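Local atomic coordinates of constitutive androstane receptor (Mus musculus, PDB entry 1XNX), a protein that activates transcription from retinoic acid, phenobarbital and xenobiotic response elements as a heterodimer with RXR, through a ligand-binding domain that forms this chain. Residues A[12-22]-A[196-206]; A[60-69]-A[130-140]. All blocks are in the same frame, centred on the assembly; numbering follows the deposited sequence.

Contact 1 (A[12-22]-A[196-206]); sequences LQLNQQQKELV and MALILNNHIME
Asn202 receives two backbone N-H groups from the far segment on a single oxygen. Its OD1 lies 2.9 Å from Leu12 N and 3.1 Å from Gln13 N. Both donors come from the same face of the amide and stand above its plane, Gln13 N the more steeply of the two. The CG of Asn202 is anti to its own carbonyl carbon (chi1 -71°), which carries the amide up to the incoming chain. Leu12 lies beyond this amide, and its CG rests 3.9 Å from Met205 SD.

Ile199 is the apolar centre and uses all three carbons beyond CB. CD1 meets Leu21 CD2. CG2 touches two methyls, Leu14 CD2 and Val22 CG2, each 3.9 Å away. CG1 passes the side chain of Gln18 at a slant, and NE2 of Gln18 comes within 3.7 Å of it. The Leu21 and Leu14 side chains each meet Ile199 at about a right angle.

Helix segments 16-22 and 196-206 cross almost perpendicularly, at -93°. This is the layered helical packing of the nuclear receptor ligand-binding domain: helix 16-32 lies across helix 186-206 near Ile199, and the chain before it, Leu12 to Leu14, runs on to the C-terminal end. Met196 and His203 also reach helix 164-175, and Leu200 and Ile204 turn to helix 216-233.

Asn15 takes the N-cap position of helix 16-32. Its backbone N donates to Gln18 OE1 over 2.7 Å, in the carbonyl plane and on a lone pair. That bond fixes the end of Gln18 beside Ile199. Leu14 CD1, on the other branch, points to Glu206 OE2 and the backbone of His203.

Contact 2 (A[60-69]-A[130-140]); sequences GPVLPLLTHF and LCYKMEDAVHA. With ATE (16,17-androstene-3-ol), chain C.
A histidine and a tyrosine meet ring edge to ring edge through one hydrogen bond, beside a bound steroid. His68 NE2 and Tyr132 OH are 2.7 Å apart, and either could be the donor. The rings come from opposite directions with planes at 25°, and neither lies over the other's face. His68 ND1 is bonded in turn to the carbonyl of Phe43, so both ring nitrogens are engaged and the rotation of the imidazole is fixed.

Phe69 sits next to this pair, its CE1 3.9 Å from Tyr132 CE2. The ring edge carries the contact with helix 134-139 and the residue that follows it: Asp136 O and the CB of Ala140 both lie near the ring plane. One face is turned to the ligand, where C19 of the androstenol sits 3.6 Å above the plane, offset toward the rim. Tyr132 CB and Ala137 CB touch the steroid at C12 and C18. All three residues belong to the pocket seen with androstenol, and Phe69 is also important for TCPOBOP recognition.

At the other end, His139 NE2 donates to Gly60 O over 2.9 Å, with the oxygen in the imidazole plane. CG of His139 is anti to the backbone N (chi1 -169°), which sends the ring to the start of helix 62-85. Leu65 CD2 lies at the edge of this ring, 3.7 Å from His139 CD2, and Val62 CG2 approaches it obliquely.

Asp136 turns its carboxylate to Arg54 and Arg59, in salt bridges, and to Lys133 N. Helix 134-139 crosses the helix segment 62-69 at -112°. Strand 130-132 pairs with strand 124-127, and helix 144-158 packs against Met134 and Val138.

In the fold
Contacts 1 and 2 lie on opposite sides of the chain's centre. Their centres are about 40 Å apart, and their nearest atoms are about 26 Å apart. They share no helix or strand, but all four segments belong to one ligand-binding domain. Along the chain the order is 12-22, 60-69, 130-140, 196-206, so both segments of contact 2 fall between those of contact 1. Helix 16-32 is followed directly by helix 62-85. Contact 1 joins the first helix and the chain just before it to helix 186-206, far along the sequence and away from the annotated sites. Contact 2 joins a helix to the edge strand of the small sheet and a short helix, and forms part of the androstenol pocket.

Contact 1 (A[12-22]-A[196-206])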
# COMPACT_ATOMS: atom_id res chain seq x y z
N LEU A 12 23.39 -14.38 -15.73
CA LEU A 12 22.86 -14.64 -14.35
C LEU A 12 23.84 -14.16 -13.29
O LEU A 12 24.54 -14.96 -12.67
CB LEU A 12 22.56 -16.14 -14.15
CG LEU A 12 21.12 -16.58 -14.46
CD1 LEU A 12 20.85 -16.45 -15.96
CD2 LEU A 12 20.90 -18.01 -13.98
N GLN A 13 23.86 -12.84 -13.11
CA GLN A 13 24.73 -12.15 -12.16
C GLN A 13 25.13 -10.84 -12.83
O GLN A 13 25.35 -10.81 -14.05
CB GLN A 13 26.00 -12.95 -11.84
CG GLN A 13 26.19 -13.25 -10.35
CD GLN A 13 27.61 -13.65 -10.00
OE1 GLN A 13 28.16 -14.61 -10.55
NE2 GLN A 13 28.22 -12.91 -9.08
N LEU A 14 25.22 -9.77 -12.05
CA LEU A 14 25.58 -8.46 -12.59
C LEU A 14 27.06 -8.16 -12.50
O LEU A 14 27.67 -8.32 -11.44
CB LEU A 14 24.83 -7.35 -11.85
CG LEU A 14 23.31 -7.34 -11.93
CD1 LEU A 14 22.78 -6.21 -11.08
CD2 LEU A 14 22.87 -7.18 -13.37
N ASN A 15 27.63 -7.70 -13.61
CA ASN A 15 29.03 -7.35 -13.64
C ASN A 15 29.14 -5.86 -13.31
O ASN A 15 28.13 -5.17 -13.21
CB ASN A 15 29.61 -7.65 -15.01
CG ASN A 15 28.92 -6.89 -16.10
OD1 ASN A 15 28.81 -7.37 -17.24
ND2 ASN A 15 28.45 -5.69 -15.78
N GLN A 16 30.37 -5.37 -13.17
CA GLN A 16 30.60 -3.96 -12.84
C GLN A 16 29.90 -3.00 -13.81
O GLN A 16 29.28 -2.03 -13.39
CB GLN A 16 32.10 -3.68 -12.80
CG GLN A 16 32.49 -2.50 -11.92
CD GLN A 16 32.13 -2.71 -10.46
OE1 GLN A 16 32.36 -1.84 -9.62
NE2 GLN A 16 31.57 -3.88 -10.15
N GLN A 17 30.02 -3.27 -15.11
CA GLN A 17 29.40 -2.44 -16.13
C GLN A 17 27.90 -2.28 -15.87
O GLN A 17 27.35 -1.17 -15.91
CB GLN A 17 29.60 -3.05 -17.53
CG GLN A 17 31.00 -2.88 -18.14
CD GLN A 17 32.09 -3.68 -17.43
OE1 GLN A 17 32.01 -4.90 -17.30
NE2 GLN A 17 33.13 -2.98 -16.98
N GLN A 18 27.24 -3.40 -15.59
CA GLN A 18 25.81 -3.42 -15.33
C GLN A 18 25.41 -2.68 -14.06
O GLN A 18 24.45 -1.91 -14.07
CB GLN A 18 25.33 -4.86 -15.28
CG GLN A 18 25.62 -5.61 -16.57
CD GLN A 18 25.31 -7.09 -16.46
OE1 GLN A 18 25.79 -7.77 -15.55
NE2 GLN A 18 24.52 -7.60 -17.40
N LYS A 19 26.14 -2.91 -12.98
CA LYS A 19 25.85 -2.25 -11.71
C LYS A 19 26.01 -0.75 -11.90
O LYS A 19 25.27 0.04 -11.32
CB LYS A 19 26.81 -2.72 -10.62
CG LYS A 19 26.94 -4.22 -10.48
CD LYS A 19 27.23 -4.60 -9.04
CE LYS A 19 27.62 -6.06 -8.91
NZ LYS A 19 28.96 -6.32 -9.53
N GLU A 20 26.97 -0.35 -12.72
CA GLU A 20 27.21 1.06 -12.99
C GLU A 20 26.05 1.63 -13.80
O GLU A 20 25.65 2.78 -13.60
CB GLU A 20 28.53 1.25 -13.74
CG GLU A 20 29.76 1.30 -12.83
CD GLU A 20 31.07 1.11 -13.58
OE1 GLU A 20 31.24 1.73 -14.65
OE2 GLU A 20 31.94 0.34 -13.10
N LEU A 21 25.50 0.83 -14.70
CA LEU A 21 24.38 1.26 -15.52
C LEU A 21 23.15 1.50 -14.65
O LEU A 21 22.46 2.51 -14.80
CB LEU A 21 24.07 0.22 -16.60
CG LEU A 21 22.96 0.58 -17.59
CD1 LEU A 21 23.31 1.85 -18.31
CD2 LEU A 21 22.80 -0.54 -18.59
N VAL A 22 22.87 0.56 -13.75
CA VAL A 22 21.72 0.71 -12.88
C VAL A 22 21.82 2.03 -12.15
O VAL A 22 20.85 2.80 -12.08
CB VAL A 22 21.65 -0.42 -11.82
CG1 VAL A 22 20.47 -0.15 -10.89
CG2 VAL A 22 21.51 -1.79 -12.49
N MET A 196 19.18 -4.48 -21.48
CA MET A 196 18.39 -3.84 -20.44
C MET A 196 17.57 -4.91 -19.73
O MET A 196 17.53 -4.93 -18.50
CB MET A 196 17.47 -2.81 -21.07
CG MET A 196 17.39 -1.51 -20.30
SD MET A 196 19.01 -0.81 -20.03
CE MET A 196 19.54 -0.47 -21.69
N ALA A 197 16.94 -5.81 -20.49
CA ALA A 197 16.12 -6.88 -19.89
C ALA A 197 16.95 -7.87 -19.08
O ALA A 197 16.54 -8.31 -18.00
CB ALA A 197 15.33 -7.63 -20.98
N LEU A 198 18.12 -8.22 -19.60
CA LEU A 198 19.00 -9.15 -18.91
C LEU A 198 19.41 -8.55 -17.56
O LEU A 198 19.50 -9.25 -16.56
CB LEU A 198 20.24 -9.43 -19.76
CG LEU A 198 21.33 -10.28 -19.10
CD1 LEU A 198 20.78 -11.67 -18.85
CD2 LEU A 198 22.57 -10.32 -19.97
N ILE A 199 19.66 -7.24 -17.54
CA ILE A 199 20.03 -6.60 -16.28
C ILE A 199 18.83 -6.58 -15.36
O ILE A 199 18.96 -6.69 -14.14
CB ILE A 199 20.52 -5.15 -16.49
CG1 ILE A 199 21.82 -5.14 -17.31
CG2 ILE A 199 20.73 -4.48 -15.14
CD1 ILE A 199 22.34 -3.75 -17.66
N LEU A 200 17.64 -6.42 -15.93
CA LEU A 200 16.42 -6.40 -15.13
C LEU A 200 16.31 -7.77 -14.47
O LEU A 200 16.31 -7.90 -13.25
CB LEU A 200 15.19 -6.18 -16.01
CG LEU A 200 13.89 -5.64 -15.37
CD1 LEU A 200 12.77 -6.02 -16.31
CD2 LEU A 200 13.63 -6.21 -13.99
N ASN A 201 16.25 -8.78 -15.31
CA ASN A 201 16.14 -10.16 -14.86
C ASN A 201 17.16 -10.54 -13.78
O ASN A 201 16.78 -10.94 -12.68
CB ASN A 201 16.30 -11.10 -16.03
CG ASN A 201 16.21 -12.53 -15.61
OD1 ASN A 201 15.12 -13.10 -15.55
ND2 ASN A 201 17.35 -13.11 -15.28
N ASN A 202 18.44 -10.42 -14.11
CA ASN A 202 19.50 -10.78 -13.17
C ASN A 202 19.44 -9.94 -11.90
O ASN A 202 19.77 -10.44 -10.81
CB ASN A 202 20.87 -10.65 -13.85
CG ASN A 202 21.12 -11.75 -14.89
OD1 ASN A 202 22.19 -11.80 -15.49
ND2 ASN A 202 20.13 -12.62 -15.09
N HIS A 203 19.03 -8.68 -12.04
CA HIS A 203 18.91 -7.79 -10.89
C HIS A 203 17.88 -8.37 -9.93
O HIS A 203 18.10 -8.43 -8.73
CB HIS A 203 18.47 -6.39 -11.32
CG HIS A 203 17.89 -5.57 -10.20
ND1 HIS A 203 16.56 -5.64 -9.83
CD2 HIS A 203 18.47 -4.70 -9.33
CE1 HIS A 203 16.35 -4.85 -8.80
NE2 HIS A 203 17.49 -4.26 -8.48
N ILE A 204 16.74 -8.79 -10.49
CA ILE A 204 15.67 -9.38 -9.70
C ILE A 204 16.18 -10.57 -8.91
O ILE A 204 15.90 -10.69 -7.71
CB ILE A 204 14.48 -9.82 -10.58
CG1 ILE A 204 13.66 -8.60 -11.00
CG2 ILE A 204 13.61 -10.84 -9.85
CD1 ILE A 204 12.49 -8.92 -11.86
N MET A 205 16.92 -11.46 -9.57
CA MET A 205 17.45 -12.64 -8.88
C MET A 205 18.33 -12.22 -7.70
O MET A 205 18.20 -12.75 -6.59
CB MET A 205 18.24 -13.50 -9.86
CG MET A 205 17.39 -14.13 -10.95
SD MET A 205 18.35 -15.12 -12.12
CE MET A 205 18.34 -16.68 -11.27
N GLU A 206 19.22 -11.26 -7.95
CA GLU A 206 20.11 -10.75 -6.91
C GLU A 206 19.32 -10.38 -5.65
O GLU A 206 19.86 -10.40 -4.54
CB GLU A 206 20.86 -9.52 -7.44
CG GLU A 206 21.89 -8.90 -6.50
CD GLU A 206 22.27 -7.48 -6.93
OE1 GLU A 206 21.43 -6.56 -6.76
OE2 GLU A 206 23.39 -7.29 -7.46

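Contact 2 (A[60-69]-A[130-140])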
# COMPACT_ATOMS: atom_id res chain seq x y z
N GLY A 60 -18.28 20.49 -9.98
CA GLY A 60 -18.56 21.64 -10.81
C GLY A 60 -17.89 21.66 -12.18
O GLY A 60 -17.80 20.63 -12.84
N PRO A 61 -17.40 22.83 -12.63
CA PRO A 61 -16.74 23.05 -13.92
C PRO A 61 -15.62 22.09 -14.30
O PRO A 61 -14.76 21.75 -13.50
CB PRO A 61 -16.25 24.49 -13.81
CG PRO A 61 -16.07 24.69 -12.35
CD PRO A 61 -17.31 24.05 -11.81
N VAL A 62 -15.65 21.67 -15.56
CA VAL A 62 -14.66 20.75 -16.09
C VAL A 62 -13.37 21.43 -16.54
O VAL A 62 -12.28 20.95 -16.23
CB VAL A 62 -15.22 19.98 -17.29
CG1 VAL A 62 -14.14 19.13 -17.90
CG2 VAL A 62 -16.39 19.11 -16.85
N LEU A 63 -13.49 22.55 -17.25
CA LEU A 63 -12.33 23.27 -17.77
C LEU A 63 -11.12 23.25 -16.85
O LEU A 63 -10.07 22.71 -17.23
CB LEU A 63 -12.69 24.72 -18.08
CG LEU A 63 -12.20 25.32 -19.40
CD1 LEU A 63 -12.02 26.81 -19.18
CD2 LEU A 63 -10.88 24.69 -19.84
N PRO A 64 -11.22 23.85 -15.65
CA PRO A 64 -10.05 23.83 -14.76
C PRO A 64 -9.50 22.42 -14.54
O PRO A 64 -8.30 22.20 -14.69
CB PRO A 64 -10.56 24.51 -13.48
CG PRO A 64 -12.02 24.32 -13.53
CD PRO A 64 -12.36 24.51 -14.99
N LEU A 65 -10.36 21.47 -14.19
CA LEU A 65 -9.90 20.10 -13.99
C LEU A 65 -9.22 19.56 -15.26
O LEU A 65 -8.11 18.98 -15.22
CB LEU A 65 -11.06 19.18 -13.63
CG LEU A 65 -10.66 17.71 -13.49
CD1 LEU A 65 -9.52 17.57 -12.48
CD2 LEU A 65 -11.87 16.90 -13.06
N LEU A 66 -9.89 19.76 -16.39
CA LEU A 66 -9.36 19.32 -17.65
C LEU A 66 -7.99 19.93 -17.95
O LEU A 66 -7.03 19.20 -18.20
CB LEU A 66 -10.34 19.66 -18.78
CG LEU A 66 -9.93 19.21 -20.19
CD1 LEU A 66 -9.50 17.75 -20.18
CD2 LEU A 66 -11.10 19.41 -21.12
N THR A 67 -7.87 21.26 -17.90
CA THR A 67 -6.57 21.86 -18.21
C THR A 67 -5.48 21.51 -17.19
O THR A 67 -4.29 21.70 -17.45
CB THR A 67 -6.67 23.42 -18.38
OG1 THR A 67 -6.88 24.04 -17.11
CG2 THR A 67 -7.80 23.78 -19.31
N HIS A 68 -5.88 21.00 -16.03
CA HIS A 68 -4.92 20.61 -15.01
C HIS A 68 -4.25 19.32 -15.49
O HIS A 68 -3.02 19.19 -15.46
CB HIS A 68 -5.61 20.37 -13.68
CG HIS A 68 -4.71 19.78 -12.63
ND1 HIS A 68 -3.67 20.48 -12.07
CD2 HIS A 68 -4.70 18.56 -12.05
CE1 HIS A 68 -3.05 19.71 -11.19
NE2 HIS A 68 -3.66 18.54 -11.16
N PHE A 69 -5.09 18.37 -15.91
CA PHE A 69 -4.61 17.10 -16.41
C PHE A 69 -3.74 17.39 -17.63
O PHE A 69 -2.75 16.70 -17.89
CB PHE A 69 -5.78 16.20 -16.81
CG PHE A 69 -6.50 15.59 -15.64
CD1 PHE A 69 -5.79 15.17 -14.52
CD2 PHE A 69 -7.88 15.42 -15.67
CE1 PHE A 69 -6.44 14.57 -13.44
CE2 PHE A 69 -8.55 14.82 -14.60
CZ PHE A 69 -7.83 14.39 -13.48
N LEU A 130 -1.88 16.35 -3.16
CA LEU A 130 -2.99 16.01 -4.04
C LEU A 130 -3.39 14.54 -3.99
O LEU A 130 -2.57 13.67 -3.74
CB LEU A 130 -2.63 16.40 -5.48
CG LEU A 130 -3.15 17.75 -6.00
CD1 LEU A 130 -3.28 18.75 -4.87
CD2 LEU A 130 -2.22 18.26 -7.09
N CYS A 131 -4.66 14.27 -4.22
CA CYS A 131 -5.13 12.89 -4.21
C CYS A 131 -6.00 12.61 -5.43
O CYS A 131 -7.15 13.05 -5.50
CB CYS A 131 -5.91 12.59 -2.92
SG CYS A 131 -6.58 10.92 -2.88
N TYR A 132 -5.46 11.89 -6.40
CA TYR A 132 -6.21 11.60 -7.61
C TYR A 132 -7.07 10.34 -7.51
O TYR A 132 -6.63 9.32 -6.99
CB TYR A 132 -5.27 11.49 -8.81
CG TYR A 132 -4.54 12.78 -9.13
CD1 TYR A 132 -3.18 12.92 -8.85
CD2 TYR A 132 -5.21 13.86 -9.72
CE1 TYR A 132 -2.50 14.10 -9.15
CE2 TYR A 132 -4.54 15.05 -10.03
CZ TYR A 132 -3.18 15.16 -9.74
OH TYR A 132 -2.50 16.31 -10.05
N LYS A 133 -8.29 10.44 -8.01
CA LYS A 133 -9.23 9.34 -8.01
C LYS A 133 -9.66 9.12 -9.45
O LYS A 133 -9.72 10.07 -10.24
CB LYS A 133 -10.45 9.69 -7.16
CG LYS A 133 -10.11 10.08 -5.74
CD LYS A 133 -11.33 10.60 -5.02
CE LYS A 133 -11.04 10.81 -3.56
NZ LYS A 133 -10.46 9.57 -2.98
N MET A 134 -9.96 7.87 -9.80
CA MET A 134 -10.37 7.55 -11.17
C MET A 134 -11.57 8.39 -11.59
O MET A 134 -11.68 8.81 -12.74
CB MET A 134 -10.73 6.07 -11.30
CG MET A 134 -10.84 5.62 -12.76
SD MET A 134 -11.74 4.08 -13.03
CE MET A 134 -13.35 4.71 -13.37
N GLU A 135 -12.46 8.65 -10.63
CA GLU A 135 -13.65 9.44 -10.92
C GLU A 135 -13.30 10.84 -11.42
O GLU A 135 -14.07 11.43 -12.18
CB GLU A 135 -14.53 9.55 -9.67
CG GLU A 135 -15.01 8.22 -9.11
CD GLU A 135 -13.88 7.36 -8.54
OE1 GLU A 135 -12.82 7.92 -8.16
OE2 GLU A 135 -14.07 6.12 -8.45
N ASP A 136 -12.15 11.37 -11.02
CA ASP A 136 -11.76 12.71 -11.45
C ASP A 136 -11.48 12.73 -12.95
O ASP A 136 -11.76 13.71 -13.64
CB ASP A 136 -10.52 13.19 -10.69
CG ASP A 136 -10.68 13.12 -9.18
OD1 ASP A 136 -11.81 13.37 -8.69
OD2 ASP A 136 -9.68 12.81 -8.49
N ALA A 137 -10.91 11.63 -13.44
CA ALA A 137 -10.60 11.52 -14.86
C ALA A 137 -11.92 11.33 -15.61
O ALA A 137 -12.08 11.81 -16.74
CB ALA A 137 -9.66 10.34 -15.12
N VAL A 138 -12.87 10.65 -14.97
CA VAL A 138 -14.18 10.43 -15.56
C VAL A 138 -14.82 11.79 -15.83
O VAL A 138 -15.29 12.07 -16.93
CB VAL A 138 -15.10 9.62 -14.62
CG1 VAL A 138 -16.47 9.48 -15.25
CG2 VAL A 138 -14.48 8.25 -14.34
N HIS A 139 -14.82 12.63 -14.80
CA HIS A 139 -15.37 13.98 -14.85
C HIS A 139 -14.70 14.84 -15.92
O HIS A 139 -15.27 15.84 -16.37
CB HIS A 139 -15.20 14.65 -13.49
CG HIS A 139 -15.94 15.94 -13.34
ND1 HIS A 139 -17.31 15.99 -13.18
CD2 HIS A 139 -15.52 17.22 -13.35
CE1 HIS A 139 -17.69 17.25 -13.09
NE2 HIS A 139 -16.62 18.02 -13.19
N ALA A 140 -13.47 14.48 -16.32
CA ALA A 140 -12.73 15.23 -17.35
C ALA A 140 -13.06 14.72 -18.76
O ALA A 140 -12.53 15.23 -19.75
CB ALA A 140 -11.24 15.12 -17.10
O1 ATE C . -1.54 11.14 -18.67
C3 ATE C . -2.72 11.94 -18.66
C2 ATE C . -2.63 12.81 -17.39
C1 ATE C . -2.94 12.03 -16.11
C4 ATE C . -3.85 10.90 -18.79
C5 ATE C . -4.05 10.14 -17.45
C6 ATE C . -5.21 9.14 -17.62
C10 ATE C . -4.17 11.06 -16.17
C19 ATE C . -5.43 11.99 -16.30
C9 ATE C . -4.39 10.24 -14.84
C11 ATE C . -4.50 11.07 -13.54
C8 ATE C . -5.60 9.24 -15.06
C7 ATE C . -5.50 8.36 -16.34
C14 ATE C . -5.86 8.41 -13.76
C15 ATE C . -6.94 7.34 -13.66
C13 ATE C . -5.96 9.25 -12.45
C12 ATE C . -4.78 10.24 -12.27
C18 ATE C . -7.28 10.08 -12.34
C17 ATE C . -6.20 8.05 -11.55
C16 ATE C . -6.72 6.99 -12.20